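Long-range contacts in probable M18 family aminopeptidase 1 (Thermotoga maritima, PDB 2GLF), which probably acts as a zinc-dependent metalloaminopeptidase of the M18 family, removing amino acids from the N-terminal ends of peptides: residues Y125-I130 with V227-S232; F76-D81 with E267-V272. All coordinates share one frame; numbering follows the deposited sequence.

Contact 1: Y125-I130 with V227-S232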
loop_
_atom_site.group_PDB
_atom_site.type_symbol
_atom_site.label_atom_id
_atom_site.label_comp_id
_atom_site.label_asym_id
_atom_site.label_seq_id
_atom_site.Cartn_x
_atom_site.Cartn_y
_atom_site.Cartn_z
ATOM N N TYR A 125 20.262 -17.067 11.216
ATOM C CA TYR A 125 20.800 -17.407 9.911
ATOM C C TYR A 125 22.277 -17.762 10.057
ATOM O O TYR A 125 22.881 -18.321 9.143
ATOM C CB TYR A 125 20.604 -16.268 8.899
ATOM C CG TYR A 125 21.164 -14.926 9.297
ATOM C CD1 TYR A 125 20.340 -13.942 9.832
ATOM C CD2 TYR A 125 22.515 -14.629 9.115
ATOM C CE1 TYR A 125 20.845 -12.687 10.174
ATOM C CE2 TYR A 125 23.030 -13.380 9.455
ATOM C CZ TYR A 125 22.191 -12.412 9.980
ATOM O OH TYR A 125 22.683 -11.165 10.290
ATOM N N HIS A 126 22.852 -17.444 11.216
ATOM C CA HIS A 126 24.254 -17.754 11.493
ATOM C C HIS A 126 24.461 -19.266 11.596
ATOM O O HIS A 126 25.494 -19.791 11.182
ATOM C CB HIS A 126 24.710 -17.167 12.835
ATOM C CG HIS A 126 24.955 -15.692 12.825
ATOM N ND1 HIS A 126 25.606 -15.048 11.795
ATOM C CD2 HIS A 126 24.701 -14.745 13.759
ATOM C CE1 HIS A 126 25.741 -13.767 12.097
ATOM N NE2 HIS A 126 25.198 -13.557 13.283
ATOM N N TRP A 127 23.463 -19.947 12.154
ATOM C CA TRP A 127 23.518 -21.380 12.409
ATOM C C TRP A 127 23.223 -22.335 11.262
ATOM O O TRP A 127 23.123 -23.546 11.471
ATOM C CB TRP A 127 22.616 -21.700 13.609
ATOM C CG TRP A 127 23.002 -20.890 14.807
ATOM C CD1 TRP A 127 22.824 -19.537 14.982
ATOM C CD2 TRP A 127 23.776 -21.335 15.926
ATOM N NE1 TRP A 127 23.453 -19.118 16.130
ATOM C CE2 TRP A 127 24.044 -20.203 16.729
ATOM C CE3 TRP A 127 24.277 -22.580 16.327
ATOM C CZ2 TRP A 127 24.792 -20.285 17.909
ATOM C CZ3 TRP A 127 25.019 -22.657 17.499
ATOM C CH2 TRP A 127 25.268 -21.518 18.274
ATOM N N LEU A 128 23.097 -21.811 10.051
ATOM C CA LEU A 128 22.839 -22.670 8.902
ATOM C C LEU A 128 24.134 -22.955 8.132
ATOM O O LEU A 128 24.972 -22.063 7.953
ATOM C CB LEU A 128 21.799 -22.017 7.995
ATOM C CG LEU A 128 20.416 -21.892 8.647
ATOM C CD1 LEU A 128 19.548 -20.945 7.853
ATOM C CD2 LEU A 128 19.769 -23.267 8.745
ATOM N N SER A 129 24.289 -24.206 7.694
ATOM C CA SER A 129 25.469 -24.665 6.952
ATOM C C SER A 129 26.774 -24.308 7.661
ATOM O O SER A 129 27.657 -23.651 7.101
ATOM C CB SER A 129 25.470 -24.096 5.528
ATOM O OG SER A 129 24.413 -24.651 4.756
ATOM N N ILE A 130 26.881 -24.772 8.899
ATOM C CA ILE A 130 28.042 -24.532 9.738
ATOM C C ILE A 130 28.231 -25.777 10.599
ATOM O O ILE A 130 27.265 -26.299 11.151
ATOM C CB ILE A 130 27.794 -23.251 10.593
ATOM C CG1 ILE A 130 28.453 -22.062 9.897
ATOM C CG2 ILE A 130 28.281 -23.414 12.020
ATOM C CD1 ILE A 130 28.084 -20.708 10.492
ATOM N N VAL A 227 23.765 -27.535 21.344
ATOM C CA VAL A 227 24.425 -27.536 20.043
ATOM C C VAL A 227 25.295 -26.291 19.983
ATOM O O VAL A 227 24.828 -25.196 20.243
ATOM C CB VAL A 227 23.387 -27.530 18.890
ATOM C CG1 VAL A 227 24.095 -27.451 17.547
ATOM C CG2 VAL A 227 22.524 -28.784 18.964
ATOM N N VAL A 228 26.561 -26.475 19.640
ATOM C CA VAL A 228 27.517 -25.375 19.594
ATOM C C VAL A 228 28.434 -25.461 18.374
ATOM O O VAL A 228 28.705 -26.550 17.878
ATOM C CB VAL A 228 28.358 -25.387 20.892
ATOM C CG1 VAL A 228 29.846 -25.256 20.572
ATOM C CG2 VAL A 228 27.877 -24.279 21.824
ATOM N N PRO A 229 28.930 -24.314 17.878
ATOM C CA PRO A 229 29.817 -24.314 16.706
ATOM C C PRO A 229 31.132 -25.078 16.903
ATOM O O PRO A 229 31.759 -25.005 17.958
ATOM C CB PRO A 229 30.030 -22.827 16.429
ATOM C CG PRO A 229 29.908 -22.216 17.769
ATOM C CD PRO A 229 28.726 -22.946 18.374
ATOM N N ALA A 230 31.533 -25.816 15.870
ATOM C CA ALA A 230 32.746 -26.614 15.913
ATOM C C ALA A 230 33.995 -25.777 15.639
ATOM O O ALA A 230 35.075 -26.321 15.405
ATOM C CB ALA A 230 32.641 -27.749 14.912
ATOM N N PHE A 231 33.850 -24.455 15.677
ATOM C CA PHE A 231 34.979 -23.554 15.441
ATOM C C PHE A 231 35.825 -23.471 16.708
ATOM O O PHE A 231 35.282 -23.308 17.800
ATOM C CB PHE A 231 34.485 -22.142 15.127
ATOM C CG PHE A 231 33.400 -22.081 14.094
ATOM C CD1 PHE A 231 32.665 -20.912 13.925
ATOM C CD2 PHE A 231 33.116 -23.171 13.283
ATOM C CE1 PHE A 231 31.670 -20.828 12.966
ATOM C CE2 PHE A 231 32.121 -23.098 12.321
ATOM C CZ PHE A 231 31.396 -21.923 12.162
ATOM N N SER A 232 37.142 -23.572 16.570
ATOM C CA SER A 232 38.016 -23.461 17.733
ATOM C C SER A 232 38.642 -22.069 17.814
ATOM O O SER A 232 38.779 -21.375 16.807
ATOM C CB SER A 232 39.111 -24.525 17.692
ATOM O OG SER A 232 38.606 -25.767 18.148
#
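Trp127 and Phe231 reach across this contact because each swings its ring away from its own carbonyl carbon, with CG beside the backbone N (chi1 -56° and -48°). The Trp127 indole thereby extends its six-membered ring to the end of strand 223-229. Trp127 CH2 lies 3.7 Å from Pro229 CD, the two side chains meeting at a slant, and the adjoining Trp127 CZ3 is 3.7 Å from Val227 O. Val228 CA sits at the ring edge, close to its plane. The Ile130 and Phe231 side chains cross at about a right angle: Ile130 CG1 lies in the ring plane, 3.7 Å from Phe231 CZ, while Ile130 CG2 approaches the same CZ obliquely at 3.5 Å. Pro229 CB lies over the centre of one face of that phenyl ring, so proline and isoleucine hold it from two directions. No hydrogen bond crosses the contact; broad, branched and rigid apolar side chains suit a buried junction of this kind. An alanine in place of Trp127 would probably leave a gap beside Pro229 CD and strip the packing from the strand end around Val228. The Phe231 ring also meets Phe231 of a second subunit, the planes about 20° apart. In the fold, the loop between strands 111-119 and 132-139 is pressed against the strand end, with Trp127 also touching Leu98 of strand 97-108 and Leu132 of strand 132-139.

Contact 2: F76-D81 with E267-V272; sequences FRVVDD and EKSIGV
Arg77 and Ile270 run side by side and point the same way, on one face of the sheet: Arg77 CB lies 3.8 Å from Ile270 CG1, and farther out Arg77 CD is 4.1 Å from Ile270 CD1. Ile270 has CG1 between its backbone N and carbonyl carbon (chi1 64°), which turns this branch to the aliphatic part of the arginine. A long side chain suits the place, since its stem covers the isoleucine while NH1 hydrogen-bonds to Leu261 O and Ala264 O around the C-terminal end of helix 248-263, where the carbonyl dipoles would favour a positive charge. Phe76 projects to the other face, where it packs on Ala296, Leu297 and Ile300 of helix 292-303. Opposite it, Gly271 leaves room for the ring, which a CB would invade, and Ile270 O lies at the ring edge. The strands are antiparallel neighbours in the mixed sheet of this zinc-exopeptidase fold: Phe76 and Gly271 form a non-hydrogen-bonded pair, Arg77 and Ile270 a hydrogen-bonded one. Arg77 N gives a 2.9 Å bond to Ile270 O, 25° off the carbonyl plane; the return bond from Ile270 N to Arg77 O is weak. Where strand 73-77 has ended, the hydroxyl of Ser269 takes over the pairing. Ser269 OG accepts a hydrogen bond from Val79 N at 2.9 Å, nearly straight (167°), and a weaker one from Asp80 N, thus holding the departing turn, while Val78 CG1 lies 3.7 Å from Ser269 OG.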
loop_
_atom_site.group_PDB
_atom_site.type_symbol
_atom_site.label_atom_id
_atom_site.label_comp_id
_atom_site.label_asym_id
_atom_site.label_seq_id
_atom_site.Cartn_x
_atom_site.Cartn_y
_atom_site.Cartn_z
ATOM N N PHE A 76 35.680 -17.237 46.469
ATOM C CA PHE A 76 36.105 -16.135 47.313
ATOM C C PHE A 76 37.511 -16.333 47.847
ATOM O O PHE A 76 38.095 -17.418 47.767
ATOM C CB PHE A 76 35.168 -15.952 48.510
ATOM C CG PHE A 76 33.722 -15.837 48.142
ATOM C CD1 PHE A 76 32.881 -16.948 48.217
ATOM C CD2 PHE A 76 33.195 -14.621 47.707
ATOM C CE1 PHE A 76 31.542 -16.850 47.862
ATOM C CE2 PHE A 76 31.853 -14.514 47.348
ATOM C CZ PHE A 76 31.025 -15.627 47.425
ATOM N N ARG A 77 38.047 -15.242 48.374
ATOM C CA ARG A 77 39.352 -15.211 49.009
ATOM C C ARG A 77 39.108 -14.291 50.194
ATOM O O ARG A 77 39.496 -13.122 50.184
ATOM C CB ARG A 77 40.426 -14.641 48.073
ATOM C CG ARG A 77 40.952 -15.651 47.077
ATOM C CD ARG A 77 42.107 -15.100 46.271
ATOM N NE ARG A 77 43.239 -14.740 47.119
ATOM C CZ ARG A 77 44.344 -14.137 46.679
ATOM N NH1 ARG A 77 44.470 -13.824 45.396
ATOM N NH2 ARG A 77 45.319 -13.833 47.528
ATOM N N VAL A 78 38.399 -14.823 51.188
ATOM C CA VAL A 78 38.085 -14.077 52.395
ATOM C C VAL A 78 39.421 -13.806 53.055
ATOM O O VAL A 78 40.215 -14.727 53.268
ATOM C CB VAL A 78 37.191 -14.892 53.336
ATOM C CG1 VAL A 78 36.939 -14.116 54.602
ATOM C CG2 VAL A 78 35.876 -15.205 52.649
ATOM N N VAL A 79 39.668 -12.541 53.371
ATOM C CA VAL A 79 40.931 -12.141 53.958
ATOM C C VAL A 79 40.747 -11.243 55.177
ATOM O O VAL A 79 41.714 -10.854 55.831
ATOM C CB VAL A 79 41.785 -11.434 52.876
ATOM C CG1 VAL A 79 43.026 -10.826 53.473
ATOM C CG2 VAL A 79 42.177 -12.446 51.805
ATOM N N ASP A 80 39.499 -10.922 55.488
ATOM C CA ASP A 80 39.204 -10.081 56.638
ATOM C C ASP A 80 37.759 -10.320 57.058
ATOM O O ASP A 80 37.131 -11.284 56.619
ATOM C CB ASP A 80 39.398 -8.608 56.286
ATOM C CG ASP A 80 39.633 -7.742 57.515
ATOM O OD1 ASP A 80 38.969 -7.975 58.549
ATOM O OD2 ASP A 80 40.477 -6.822 57.449
ATOM N N ASP A 81 37.238 -9.458 57.918
ATOM C CA ASP A 81 35.865 -9.574 58.371
ATOM C C ASP A 81 34.972 -9.168 57.185
ATOM O O ASP A 81 35.134 -8.078 56.633
ATOM C CB ASP A 81 35.663 -8.633 59.562
ATOM C CG ASP A 81 34.248 -8.642 60.086
ATOM O OD1 ASP A 81 33.971 -7.846 61.004
ATOM O OD2 ASP A 81 33.416 -9.433 59.592
ATOM N N GLU A 267 43.612 -6.634 49.827
ATOM C CA GLU A 267 43.820 -5.817 51.009
ATOM C C GLU A 267 42.491 -5.894 51.737
ATOM O O GLU A 267 42.374 -5.563 52.911
ATOM C CB GLU A 267 44.127 -4.378 50.601
ATOM C CG GLU A 267 44.875 -3.580 51.649
ATOM C CD GLU A 267 45.355 -2.244 51.120
ATOM O OE1 GLU A 267 45.991 -2.227 50.043
ATOM O OE2 GLU A 267 45.104 -1.212 51.780
ATOM N N LYS A 268 41.499 -6.374 50.999
ATOM C CA LYS A 268 40.127 -6.527 51.459
ATOM C C LYS A 268 39.638 -7.825 50.805
ATOM O O LYS A 268 40.083 -8.167 49.714
ATOM C CB LYS A 268 39.335 -5.318 50.958
ATOM C CG LYS A 268 37.837 -5.342 51.152
ATOM C CD LYS A 268 37.226 -4.113 50.480
ATOM C CE LYS A 268 35.733 -4.016 50.726
ATOM N NZ LYS A 268 35.117 -2.831 50.060
ATOM N N SER A 269 38.753 -8.565 51.458
ATOM C CA SER A 269 38.263 -9.801 50.857
ATOM C C SER A 269 37.854 -9.551 49.408
ATOM O O SER A 269 37.308 -8.496 49.085
ATOM C CB SER A 269 37.046 -10.338 51.620
ATOM O OG SER A 269 37.398 -10.884 52.880
ATOM N N ILE A 270 38.119 -10.515 48.535
ATOM C CA ILE A 270 37.743 -10.385 47.133
ATOM C C ILE A 270 37.074 -11.669 46.663
ATOM O O ILE A 270 37.059 -12.667 47.379
ATOM C CB ILE A 270 38.959 -10.124 46.235
ATOM C CG1 ILE A 270 39.900 -11.330 46.270
ATOM C CG2 ILE A 270 39.656 -8.854 46.672
ATOM C CD1 ILE A 270 41.005 -11.299 45.228
ATOM N N GLY A 271 36.526 -11.648 45.457
ATOM C CA GLY A 271 35.874 -12.836 44.945
ATOM C C GLY A 271 35.276 -12.655 43.566
ATOM O O GLY A 271 35.142 -11.527 43.078
ATOM N N VAL A 272 34.920 -13.773 42.939
ATOM C CA VAL A 272 34.321 -13.767 41.610
ATOM C C VAL A 272 33.155 -14.750 41.558
ATOM O O VAL A 272 33.273 -15.883 42.009
ATOM C CB VAL A 272 35.336 -14.181 40.521
ATOM C CG1 VAL A 272 34.680 -14.093 39.168
ATOM C CG2 VAL A 272 36.564 -13.281 40.559
#

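The two contacts lie on opposite sides of the chain's centre, their own centres about 40 Å apart and their nearest atoms about 21 Å apart. Contact 2 joins strands 73-77 and 270-275 of the mixed sheet, whereas contact 1 belongs to the end of strand 223-229 in the six-stranded antiparallel sheet. Along the chain the order is 76-81, 125-130, 227-232, 267-272, so both segments of contact 1 fall between those of contact 2: the antiparallel sheet is inserted between strands of the mixed one. Strand 270-275 also borders strand 87-92, which ends at the manganese ligand His92, while residues of contact 1 also touch a second subunit, so this side of the antiparallel sheet takes part in the assembly.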